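Local coordinates for oxidoreductase protein (Agrobacterium radiobacter, PDB 5UI9), which binds NAD+ and a small dihydroxy acid side by side and probably acts as an NAD-dependent dehydrogenase of the GFO/IDH/MocA family, at residues M21-D26 with E293-I298; G14-N19 with H124-W129; K202-K207 with E211-I216. All coordinates share one frame; numbering follows the deposited sequence.

Contact 1. Residues M21-D26 with E293-I298; sequences MHAWKD and ESVLAI. With MG (magnesium ion), chain E.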
loop_
_atom_site.group_PDB
_atom_site.type_symbol
_atom_site.label_atom_id
_atom_site.label_comp_id
_atom_site.label_asym_id
_atom_site.label_seq_id
_atom_site.Cartn_x
_atom_site.Cartn_y
_atom_site.Cartn_z
ATOM N N MET A 21 29.106 19.097 -5.947
ATOM C CA MET A 21 30.030 20.217 -6.169
ATOM C C MET A 21 29.353 21.588 -6.124
ATOM O O MET A 21 29.885 22.517 -5.506
ATOM C CB MET A 21 30.770 20.056 -7.507
ATOM C CG MET A 21 31.763 18.901 -7.542
ATOM S SD MET A 21 33.148 19.026 -6.388
ATOM C CE MET A 21 33.999 20.468 -7.050
ATOM N N HIS A 22 28.195 21.723 -6.774
ATOM C CA HIS A 22 27.405 22.960 -6.667
ATOM C C HIS A 22 27.072 23.233 -5.208
ATOM O O HIS A 22 27.283 24.343 -4.713
ATOM C CB HIS A 22 26.089 22.885 -7.452
ATOM C CG HIS A 22 26.229 23.100 -8.928
ATOM N ND1 HIS A 22 26.725 24.266 -9.466
ATOM C CD2 HIS A 22 25.880 22.322 -9.981
ATOM C CE1 HIS A 22 26.709 24.184 -10.784
ATOM N NE2 HIS A 22 26.201 23.014 -11.122
ATOM N N ALA A 23 26.564 22.209 -4.523
ATOM C CA ALA A 23 26.164 22.346 -3.118
ATOM C C ALA A 23 27.325 22.717 -2.188
ATOM O O ALA A 23 27.146 23.524 -1.278
ATOM C CB ALA A 23 25.484 21.078 -2.629
ATOM N N TRP A 24 28.503 22.142 -2.416
ATOM C CA TRP A 24 29.677 22.475 -1.588
ATOM C C TRP A 24 30.053 23.956 -1.666
ATOM O O TRP A 24 30.527 24.523 -0.683
ATOM C CB TRP A 24 30.895 21.611 -1.938
ATOM C CG TRP A 24 30.835 20.219 -1.401
ATOM C CD1 TRP A 24 30.914 19.069 -2.121
ATOM C CD2 TRP A 24 30.707 19.823 -0.031
ATOM N NE1 TRP A 24 30.829 17.982 -1.294
ATOM C CE2 TRP A 24 30.701 18.416 -0.005
ATOM C CE3 TRP A 24 30.582 20.520 1.175
ATOM C CZ2 TRP A 24 30.572 17.693 1.177
ATOM C CZ3 TRP A 24 30.459 19.801 2.346
ATOM C CH2 TRP A 24 30.456 18.403 2.342
ATOM N N LYS A 25 29.843 24.570 -2.827
ATOM C CA LYS A 25 30.048 26.010 -2.991
ATOM C C LYS A 25 29.086 26.788 -2.081
ATOM O O LYS A 25 29.528 27.657 -1.332
ATOM C CB LYS A 25 29.913 26.399 -4.475
ATOM C CG LYS A 25 30.098 27.881 -4.794
ATOM C CD LYS A 25 31.047 28.131 -5.971
ATOM C CE LYS A 25 30.671 27.395 -7.258
ATOM N NZ LYS A 25 29.272 27.654 -7.685
ATOM N N ASP A 26 27.800 26.432 -2.118
ATOM C CA ASP A 26 26.776 27.024 -1.231
ATOM C C ASP A 26 26.963 26.720 0.261
ATOM O O ASP A 26 26.500 27.485 1.087
ATOM C CB ASP A 26 25.360 26.547 -1.612
ATOM C CG ASP A 26 24.838 27.151 -2.913
ATOM O OD1 ASP A 26 25.438 28.103 -3.460
ATOM O OD2 ASP A 26 23.792 26.653 -3.390
ATOM N N GLU A 293 18.131 20.343 -3.537
ATOM C CA GLU A 293 18.039 21.054 -2.258
ATOM C C GLU A 293 18.534 20.183 -1.105
ATOM O O GLU A 293 19.258 20.669 -0.232
ATOM C CB GLU A 293 16.609 21.510 -1.946
ATOM C CG GLU A 293 16.521 22.374 -0.683
ATOM C CD GLU A 293 15.110 22.803 -0.318
ATOM O OE1 GLU A 293 14.136 22.169 -0.762
ATOM O OE2 GLU A 293 14.966 23.795 0.421
ATOM N N SER A 294 18.132 18.911 -1.095
ATOM C CA SER A 294 18.501 18.008 -0.005
ATOM C C SER A 294 20.006 17.705 0.050
ATOM O O SER A 294 20.530 17.380 1.109
ATOM C CB SER A 294 17.692 16.709 -0.077
ATOM O OG SER A 294 18.142 15.855 -1.108
ATOM N N VAL A 295 20.682 17.818 -1.094
ATOM C CA VAL A 295 22.137 17.670 -1.179
ATOM C C VAL A 295 22.805 18.788 -0.377
ATOM O O VAL A 295 23.723 18.527 0.383
ATOM C CB VAL A 295 22.646 17.690 -2.651
ATOM C CG1 VAL A 295 24.167 17.692 -2.711
ATOM C CG2 VAL A 295 22.086 16.518 -3.453
ATOM N N LEU A 296 22.340 20.021 -0.548
ATOM C CA LEU A 296 22.832 21.142 0.262
ATOM C C LEU A 296 22.561 20.926 1.759
ATOM O O LEU A 296 23.463 21.118 2.583
ATOM C CB LEU A 296 22.241 22.477 -0.211
ATOM C CG LEU A 296 22.633 23.731 0.585
ATOM C CD1 LEU A 296 24.146 23.893 0.647
ATOM C CD2 LEU A 296 21.981 24.977 0.008
ATOM N N ALA A 297 21.335 20.517 2.090
ATOM C CA ALA A 297 20.926 20.262 3.480
ATOM C C ALA A 297 21.831 19.244 4.170
ATOM O O ALA A 297 22.340 19.503 5.265
ATOM C CB ALA A 297 19.466 19.803 3.540
ATOM N N ILE A 298 22.056 18.101 3.521
ATOM C CA ILE A 298 22.879 17.049 4.122
ATOM C C ILE A 298 24.360 17.449 4.188
ATOM O O ILE A 298 25.042 17.088 5.140
ATOM C CB ILE A 298 22.681 15.661 3.449
ATOM C CG1 ILE A 298 23.056 14.540 4.426
ATOM C CG2 ILE A 298 23.464 15.540 2.156
ATOM C CD1 ILE A 298 22.916 13.143 3.865
HETATM MG MG MG E . 31.276 26.428 0.476
HETATM O O HOH W 1 32.114 28.531 1.040
#
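Ala23 meets Val295 and Leu296 where two helices pack against each other. Helix 17-26 is the first helix of the NAD-binding Rossmann fold. Helix 289-308 comes from far along the chain and packs across it. The axes of the two short segments cross at -51° and approach to 8.8 Å. Ala23 sits at the point of nearest backbone approach, paired with Leu296. Its CB touches Val295 CG1 at 3.6 Å, and it lies 4.3 Å from Leu296 CB. Val295 CG1 is anti to the backbone N (chi1 174°), and this branch is the one that meets the alanine. Val295 also packs on Phe16, His124 and Asn126, close to the NAD site.

Leu296 meets helix 17-26 through its two methyl groups, CD1 and CD2. CG is anti to the backbone N (chi1 178°). CD1 touches both Ala23 O, at 3.6 Å, and Asp26 CB, at 3.7 Å. CD2 approaches Asp26 alone. The side chains of Asp26 and Leu296 cross at about a right angle. No hydrogen bond joins the two segments. The carboxylate of Asp26 is instead held by Trp283, through OD2 and the indole NE1.

The backbone carbonyl of Trp24 binds magnesium, together with those of Val27 and Ala30. Trp24 O lies 2.4 Å from the metal, and water 1 is a further ligand at 2.3 Å.

Contact 2. Residues G14-N19 with H124-W129; sequences GFFAVN and HENFRW. With NAD (nicotinamide-adenine-dinucleotide), chain C.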
loop_
_atom_site.group_PDB
_atom_site.type_symbol
_atom_site.label_atom_id
_atom_site.label_comp_id
_atom_site.label_asym_id
_atom_site.label_seq_id
_atom_site.Cartn_x
_atom_site.Cartn_y
_atom_site.Cartn_z
ATOM N N GLY A 14 31.295 12.243 -11.342
ATOM C CA GLY A 14 30.320 11.711 -12.289
ATOM C C GLY A 14 29.075 12.553 -12.427
ATOM O O GLY A 14 29.080 13.751 -12.136
ATOM N N PHE A 15 28.001 11.898 -12.860
ATOM C CA PHE A 15 26.706 12.533 -13.091
ATOM C C PHE A 15 26.191 13.272 -11.855
ATOM O O PHE A 15 25.954 14.485 -11.900
ATOM C CB PHE A 15 25.697 11.467 -13.543
ATOM C CG PHE A 15 24.265 11.935 -13.568
ATOM C CD1 PHE A 15 23.813 12.790 -14.570
ATOM C CD2 PHE A 15 23.359 11.501 -12.600
ATOM C CE1 PHE A 15 22.481 13.205 -14.604
ATOM C CE2 PHE A 15 22.031 11.914 -12.629
ATOM C CZ PHE A 15 21.594 12.771 -13.629
ATOM N N PHE A 16 26.041 12.547 -10.750
ATOM C CA PHE A 16 25.474 13.144 -9.548
ATOM C C PHE A 16 26.427 14.059 -8.779
ATOM O O PHE A 16 25.973 14.984 -8.103
ATOM C CB PHE A 16 24.896 12.086 -8.605
ATOM C CG PHE A 16 23.922 12.657 -7.613
ATOM C CD1 PHE A 16 22.655 13.069 -8.028
ATOM C CD2 PHE A 16 24.278 12.833 -6.282
ATOM C CE1 PHE A 16 21.756 13.609 -7.128
ATOM C CE2 PHE A 16 23.378 13.381 -5.374
ATOM C CZ PHE A 16 22.112 13.756 -5.795
ATOM N N ALA A 17 27.729 13.814 -8.883
ATOM C CA ALA A 17 28.728 14.640 -8.176
ATOM C C ALA A 17 28.713 16.120 -8.556
ATOM O O ALA A 17 29.116 16.953 -7.755
ATOM C CB ALA A 17 30.125 14.079 -8.382
ATOM N N VAL A 18 28.252 16.441 -9.767
ATOM C CA VAL A 18 28.091 17.836 -10.198
ATOM C C VAL A 18 27.153 18.582 -9.237
ATOM O O VAL A 18 27.406 19.742 -8.914
ATOM C CB VAL A 18 27.581 17.929 -11.664
ATOM C CG1 VAL A 18 27.263 19.376 -12.058
ATOM C CG2 VAL A 18 28.606 17.323 -12.627
ATOM N N ASN A 19 26.096 17.903 -8.770
ATOM C CA ASN A 19 25.180 18.468 -7.765
ATOM C C ASN A 19 25.877 18.664 -6.428
ATOM O O ASN A 19 25.660 19.666 -5.763
ATOM C CB ASN A 19 23.948 17.586 -7.541
ATOM C CG ASN A 19 23.110 17.422 -8.786
ATOM O OD1 ASN A 19 22.621 18.396 -9.353
ATOM N ND2 ASN A 19 22.944 16.179 -9.222
ATOM N N HIS A 124 25.788 9.517 2.408
ATOM C CA HIS A 124 25.025 10.556 1.736
ATOM C C HIS A 124 23.671 9.929 1.369
ATOM O O HIS A 124 23.483 9.406 0.274
ATOM C CB HIS A 124 25.768 11.115 0.516
ATOM C CG HIS A 124 25.137 12.341 -0.073
ATOM N ND1 HIS A 124 25.818 13.531 -0.210
ATOM C CD2 HIS A 124 23.892 12.558 -0.570
ATOM C CE1 HIS A 124 25.024 14.426 -0.767
ATOM N NE2 HIS A 124 23.844 13.864 -0.988
ATOM N N GLU A 125 22.758 9.961 2.335
ATOM C CA GLU A 125 21.404 9.466 2.175
ATOM C C GLU A 125 20.464 10.669 2.317
ATOM O O GLU A 125 20.079 11.039 3.434
ATOM C CB GLU A 125 21.143 8.382 3.230
ATOM C CG GLU A 125 19.743 7.792 3.234
ATOM C CD GLU A 125 19.220 7.487 1.839
ATOM O OE1 GLU A 125 19.766 6.578 1.176
ATOM O OE2 GLU A 125 18.278 8.183 1.411
ATOM N N ASN A 126 20.113 11.275 1.176
ATOM C CA ASN A 126 19.550 12.641 1.158
ATOM C C ASN A 126 18.017 12.745 1.084
ATOM O O ASN A 126 17.471 13.841 1.223
ATOM C CB ASN A 126 20.243 13.531 0.083
ATOM C CG ASN A 126 20.136 12.985 -1.343
ATOM O OD1 ASN A 126 19.175 12.312 -1.707
ATOM N ND2 ASN A 126 21.134 13.296 -2.165
ATOM N N PHE A 127 17.321 11.621 0.911
ATOM C CA PHE A 127 15.849 11.645 0.764
ATOM C C PHE A 127 15.153 12.107 2.038
ATOM O O PHE A 127 14.270 12.955 1.972
ATOM C CB PHE A 127 15.300 10.294 0.288
ATOM C CG PHE A 127 15.186 10.185 -1.204
ATOM C CD1 PHE A 127 16.281 10.427 -2.016
ATOM C CD2 PHE A 127 13.975 9.829 -1.804
ATOM C CE1 PHE A 127 16.178 10.335 -3.395
ATOM C CE2 PHE A 127 13.869 9.722 -3.183
ATOM C CZ PHE A 127 14.965 9.982 -3.981
ATOM N N ARG A 128 15.592 11.611 3.197
ATOM C CA ARG A 128 15.062 12.095 4.484
ATOM C C ARG A 128 15.321 13.594 4.737
ATOM O O ARG A 128 14.642 14.207 5.562
ATOM C CB ARG A 128 15.598 11.269 5.659
ATOM C CG ARG A 128 17.086 11.469 5.966
ATOM C CD ARG A 128 17.424 11.044 7.379
ATOM N NE ARG A 128 17.389 9.594 7.537
ATOM C CZ ARG A 128 17.698 8.941 8.656
ATOM N NH1 ARG A 128 18.076 9.597 9.749
ATOM N NH2 ARG A 128 17.650 7.617 8.679
ATOM N N TRP A 129 16.307 14.162 4.042
ATOM C CA TRP A 129 16.614 15.599 4.112
ATOM C C TRP A 129 15.813 16.489 3.148
ATOM O O TRP A 129 15.997 17.703 3.147
ATOM C CB TRP A 129 18.129 15.825 3.931
ATOM C CG TRP A 129 18.905 15.406 5.123
ATOM C CD1 TRP A 129 19.586 14.234 5.300
ATOM C CD2 TRP A 129 19.052 16.148 6.338
ATOM N NE1 TRP A 129 20.159 14.211 6.549
ATOM C CE2 TRP A 129 19.845 15.371 7.209
ATOM C CE3 TRP A 129 18.583 17.396 6.776
ATOM C CZ2 TRP A 129 20.192 15.803 8.495
ATOM C CZ3 TRP A 129 18.929 17.832 8.058
ATOM C CH2 TRP A 129 19.726 17.034 8.901
HETATM P PA NAD C . 28.694 7.892 -12.543
HETATM O O1A NAD C . 29.163 6.596 -13.170
HETATM O O2A NAD C . 28.069 8.961 -13.396
HETATM O O5B NAD C . 29.926 8.544 -11.757
HETATM C C5B NAD C . 30.905 7.773 -11.074
HETATM C C4B NAD C . 32.254 8.421 -11.342
HETATM O O4B NAD C . 33.214 7.872 -10.446
HETATM C C3B NAD C . 32.760 8.160 -12.752
HETATM O O3B NAD C . 33.148 9.402 -13.356
HETATM C C2B NAD C . 33.937 7.209 -12.585
HETATM O O2B NAD C . 34.969 7.469 -13.536
HETATM C C1B NAD C . 34.391 7.504 -11.165
HETATM N N9A NAD C . 35.034 6.405 -10.406
HETATM C C8A NAD C . 34.587 5.147 -10.229
HETATM N N7A NAD C . 35.443 4.453 -9.434
HETATM C C5A NAD C . 36.446 5.279 -9.080
HETATM C C6A NAD C . 37.683 5.204 -8.258
HETATM N N6A NAD C . 38.041 4.064 -7.627
HETATM N N1A NAD C . 38.444 6.319 -8.155
HETATM C C2A NAD C . 38.124 7.475 -8.773
HETATM N N3A NAD C . 37.019 7.609 -9.531
HETATM C C4A NAD C . 36.160 6.571 -9.717
HETATM O O3 NAD C . 27.702 7.526 -11.332
HETATM P PN NAD C . 26.571 8.528 -10.762
HETATM O O1N NAD C . 25.315 8.413 -11.588
HETATM O O2N NAD C . 27.178 9.890 -10.537
HETATM O O5D NAD C . 26.285 7.803 -9.368
HETATM C C5D NAD C . 27.320 7.696 -8.399
HETATM C C4D NAD C . 26.692 7.289 -7.080
HETATM O O4D NAD C . 25.756 8.299 -6.691
HETATM C C3D NAD C . 25.934 5.973 -7.186
HETATM O O3D NAD C . 26.293 5.115 -6.097
HETATM C C2D NAD C . 24.468 6.369 -7.128
HETATM O O2D NAD C . 23.655 5.415 -6.444
HETATM C C1D NAD C . 24.505 7.694 -6.370
HETATM N N1N NAD C . 23.396 8.626 -6.649
HETATM C C2N NAD C . 22.809 9.206 -5.587
HETATM C C3N NAD C . 21.760 10.102 -5.719
HETATM C C7N NAD C . 21.164 10.700 -4.474
HETATM O O7N NAD C . 21.896 10.930 -3.514
HETATM N N7N NAD C . 19.859 10.976 -4.419
HETATM C C4N NAD C . 21.304 10.405 -7.003
HETATM C C5N NAD C . 21.920 9.805 -8.102
HETATM C C6N NAD C . 22.978 8.917 -7.902
#
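Phe16 and Asn126 meet beside the nicotinamide of NAD, in the coenzyme pocket of the Rossmann fold. Direct packing between the segments is slight. Phe16 CZ lies 3.8 Å from Asn126 ND2. His124 NE2 comes to the edge of the same ring, near its plane.

Contact with the coenzyme is closer. The Phe16 ring has the nicotinamide over one face, with NAD C4N 3.1 Å above its plane and offset toward the rim. CG of Phe16 is anti to the backbone N (chi1 -161°), which carries the ring out over the nicotinamide. Ile291 and Val295 of helix 289-308 also pack on Phe16.

Hydrogen bonds hold the coenzyme at the diphosphate and at the carboxamide. At the diphosphate, Phe15 N donates to NAD O2A at 3.0 Å and Phe16 N to NAD O2N at 2.9 Å. Both bonds are nearly straight. Gly14 CA passes 3.2 Å from NAD O5B. At the carboxamide, NAD N7N donates to Asn126 OD1 at 3.1 Å with an angle of 165°. Asn126 ND2 also reaches NAD O7N, but that bond is weak and bent. The same ND2 donates to His124 NE2 at 3.0 Å, in the plane of the imidazole.

His124, which also borders the carboxamide, probably helps set the turn of the Asn126 amide. That amide grips the carboxamide, while Phe16 backs the ring. This is consistent with holding in place nicotinamide C4N, the carbon that exchanges hydride in NAD-dependent enzymes.

Contact 3. Residues K202-K207 with E211-I216; sequences KRVNPK and EDVATI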
loop_
_atom_site.group_PDB
_atom_site.type_symbol
_atom_site.label_atom_id
_atom_site.label_comp_id
_atom_site.label_asym_id
_atom_site.label_seq_id
_atom_site.Cartn_x
_atom_site.Cartn_y
_atom_site.Cartn_z
ATOM N N LYS A 202 9.487 -7.729 -9.151
ATOM C CA LYS A 202 9.392 -8.191 -10.527
ATOM C C LYS A 202 10.050 -7.213 -11.493
ATOM O O LYS A 202 10.366 -6.072 -11.127
ATOM C CB LYS A 202 7.927 -8.429 -10.920
ATOM C CG LYS A 202 7.029 -7.207 -10.854
ATOM C CD LYS A 202 5.735 -7.429 -11.625
ATOM C CE LYS A 202 4.845 -8.489 -10.989
ATOM N NZ LYS A 202 4.428 -8.144 -9.596
ATOM N N ARG A 203 10.253 -7.679 -12.723
ATOM C CA ARG A 203 10.763 -6.848 -13.810
ATOM C C ARG A 203 9.675 -6.673 -14.853
ATOM O O ARG A 203 9.232 -7.647 -15.435
ATOM C CB ARG A 203 12.000 -7.473 -14.451
ATOM C CG ARG A 203 12.642 -6.588 -15.511
ATOM C CD ARG A 203 14.004 -7.116 -15.917
ATOM N NE ARG A 203 13.941 -8.460 -16.487
ATOM C CZ ARG A 203 13.615 -8.757 -17.745
ATOM N NH1 ARG A 203 13.294 -7.808 -18.629
ATOM N NH2 ARG A 203 13.605 -10.027 -18.123
ATOM N N VAL A 204 9.247 -5.432 -15.068
ATOM C CA VAL A 204 8.285 -5.089 -16.116
ATOM C C VAL A 204 8.995 -4.614 -17.393
ATOM O O VAL A 204 8.689 -5.083 -18.485
ATOM C CB VAL A 204 7.294 -4.010 -15.622
ATOM C CG1 VAL A 204 6.301 -3.636 -16.726
ATOM C CG2 VAL A 204 6.569 -4.502 -14.374
ATOM N N ASN A 205 9.936 -3.682 -17.244
ATOM C CA ASN A 205 10.645 -3.074 -18.380
ATOM C C ASN A 205 11.498 -4.130 -19.102
ATOM O O ASN A 205 12.404 -4.711 -18.497
ATOM C CB ASN A 205 11.523 -1.914 -17.877
ATOM C CG ASN A 205 12.110 -1.056 -18.992
ATOM O OD1 ASN A 205 12.246 -1.479 -20.139
ATOM N ND2 ASN A 205 12.477 0.169 -18.638
ATOM N N PRO A 206 11.214 -4.381 -20.396
ATOM C CA PRO A 206 12.005 -5.379 -21.135
ATOM C C PRO A 206 13.447 -4.957 -21.479
ATOM O O PRO A 206 14.248 -5.818 -21.806
ATOM C CB PRO A 206 11.181 -5.611 -22.408
ATOM C CG PRO A 206 10.433 -4.339 -22.612
ATOM C CD PRO A 206 10.182 -3.756 -21.248
ATOM N N LYS A 207 13.773 -3.664 -21.385
ATOM C CA LYS A 207 15.113 -3.157 -21.728
ATOM C C LYS A 207 16.162 -3.229 -20.599
ATOM O O LYS A 207 17.290 -2.767 -20.793
ATOM C CB LYS A 207 15.009 -1.702 -22.217
ATOM C CG LYS A 207 14.303 -1.513 -23.553
ATOM C CD LYS A 207 13.821 -0.070 -23.726
ATOM C CE LYS A 207 13.924 0.422 -25.164
ATOM N NZ LYS A 207 13.344 -0.525 -26.156
ATOM N N GLU A 211 15.185 -5.884 -11.300
ATOM C CA GLU A 211 13.805 -5.659 -10.857
ATOM C C GLU A 211 13.494 -4.162 -10.810
ATOM O O GLU A 211 14.278 -3.378 -10.273
ATOM C CB GLU A 211 13.529 -6.359 -9.504
ATOM C CG GLU A 211 13.824 -5.591 -8.211
ATOM C CD GLU A 211 15.290 -5.241 -7.983
ATOM O OE1 GLU A 211 16.181 -5.814 -8.655
ATOM O OE2 GLU A 211 15.557 -4.378 -7.119
ATOM N N ASP A 212 12.362 -3.766 -11.392
ATOM C CA ASP A 212 11.954 -2.355 -11.399
ATOM C C ASP A 212 10.669 -2.080 -10.628
ATOM O O ASP A 212 10.153 -0.969 -10.674
ATOM C CB ASP A 212 11.868 -1.802 -12.830
ATOM C CG ASP A 212 10.911 -2.571 -13.714
ATOM O OD1 ASP A 212 10.367 -3.599 -13.274
ATOM O OD2 ASP A 212 10.707 -2.151 -14.870
ATOM N N VAL A 213 10.175 -3.091 -9.916
ATOM C CA VAL A 213 8.999 -2.968 -9.080
ATOM C C VAL A 213 9.272 -3.775 -7.821
ATOM O O VAL A 213 9.743 -4.908 -7.908
ATOM C CB VAL A 213 7.727 -3.509 -9.775
ATOM C CG1 VAL A 213 6.505 -3.297 -8.883
ATOM C CG2 VAL A 213 7.521 -2.837 -11.130
ATOM N N ALA A 214 9.006 -3.178 -6.663
ATOM C CA ALA A 214 9.201 -3.838 -5.379
ATOM C C ALA A 214 8.138 -3.376 -4.398
ATOM O O ALA A 214 7.849 -2.180 -4.299
ATOM C CB ALA A 214 10.595 -3.556 -4.830
ATOM N N THR A 215 7.566 -4.341 -3.683
ATOM C CA THR A 215 6.536 -4.082 -2.694
ATOM C C THR A 215 6.960 -4.770 -1.405
ATOM O O THR A 215 7.219 -5.973 -1.399
ATOM C CB THR A 215 5.178 -4.611 -3.187
ATOM O OG1 THR A 215 4.895 -4.043 -4.471
ATOM C CG2 THR A 215 4.069 -4.237 -2.238
ATOM N N ILE A 216 7.035 -3.994 -0.326
ATOM C CA ILE A 216 7.622 -4.438 0.935
ATOM C C ILE A 216 6.658 -4.137 2.084
ATOM O O ILE A 216 6.130 -3.031 2.177
ATOM C CB ILE A 216 8.977 -3.735 1.198
ATOM C CG1 ILE A 216 9.899 -3.860 -0.022
ATOM C CG2 ILE A 216 9.655 -4.307 2.445
ATOM C CD1 ILE A 216 11.234 -3.159 0.114
HETATM O O HOH W 2 11.669 0.520 -15.623
#
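Lys202 and Val213 form an antiparallel hydrogen-bonded pair where strand 194-202 turns back into strand 213-220. Lys202 N donates to Val213 O at 3.1 Å. In the other direction Lys202 O accepts two backbone N-H groups, from Val213 N at 3.2 Å and from Asp212 N at 3.1 Å. Asp212 and Val213 thus both face Lys202, which makes a classic beta bulge.

The bulge residue Asp212 also braces the connecting loop with its carboxylate, which spans two successive amides. OD1 accepts from Val204 N at 2.8 Å and OD2 from Asn205 N at 2.9 Å, each on its syn side. CG of Asp212 sits between the backbone N and the carbonyl carbon (chi1 58°), which turns the carboxylate to the loop. Water 2 donates to OD2 as well and accepts from Asn205 ND2. Within the loop, Asn205 OD1 accepts from Lys207 N at 2.9 Å, closing an Asx turn. Arg203 NH1 donates to Asn205 O. Lys202 NZ donates to the carbonyl oxygen of Phe149 of the second subunit. Glu211 turns elsewhere, to the hydroxyl of Tyr330 and the amides of Phe174 and Ile176.

Apolar contacts are fewer. Val204 CG2 meets Val213 CG2 at 3.8 Å. Lys202 and Val213 lie side by side and point the same way, with CG of Lys202 3.9 Å from CB of Val213. Phe149 of the second subunit packs on Val204 and Val213.

A loop braced by a carboxylate from the bulge forms this connection between neighbouring antiparallel strands, in the large mixed sheet of the GFO/IDH/MocA C-terminal domain.

In the fold
Contacts 1 and 2 share helix 17-26 and touch each other, with centres 8 Å apart. Ile298 of contact 1 packs on His124 and Trp129 of contact 2. Contact 2 is fully buried near the centre of the chain and mixes an aromatic face on the nicotinamide with hydrogen bonds to the coenzyme. Contact 1 is partly buried and apolar, without a hydrogen bond between its helices. Contact 3 stands apart, about 13 Å from contact 2 between nearest atoms. It is partly buried, with its centre about 20 Å from that of the chain. It belongs to the C-terminal sheet, relies on backbone and carboxylate hydrogen bonds, and is the only one of the three touched by the second subunit.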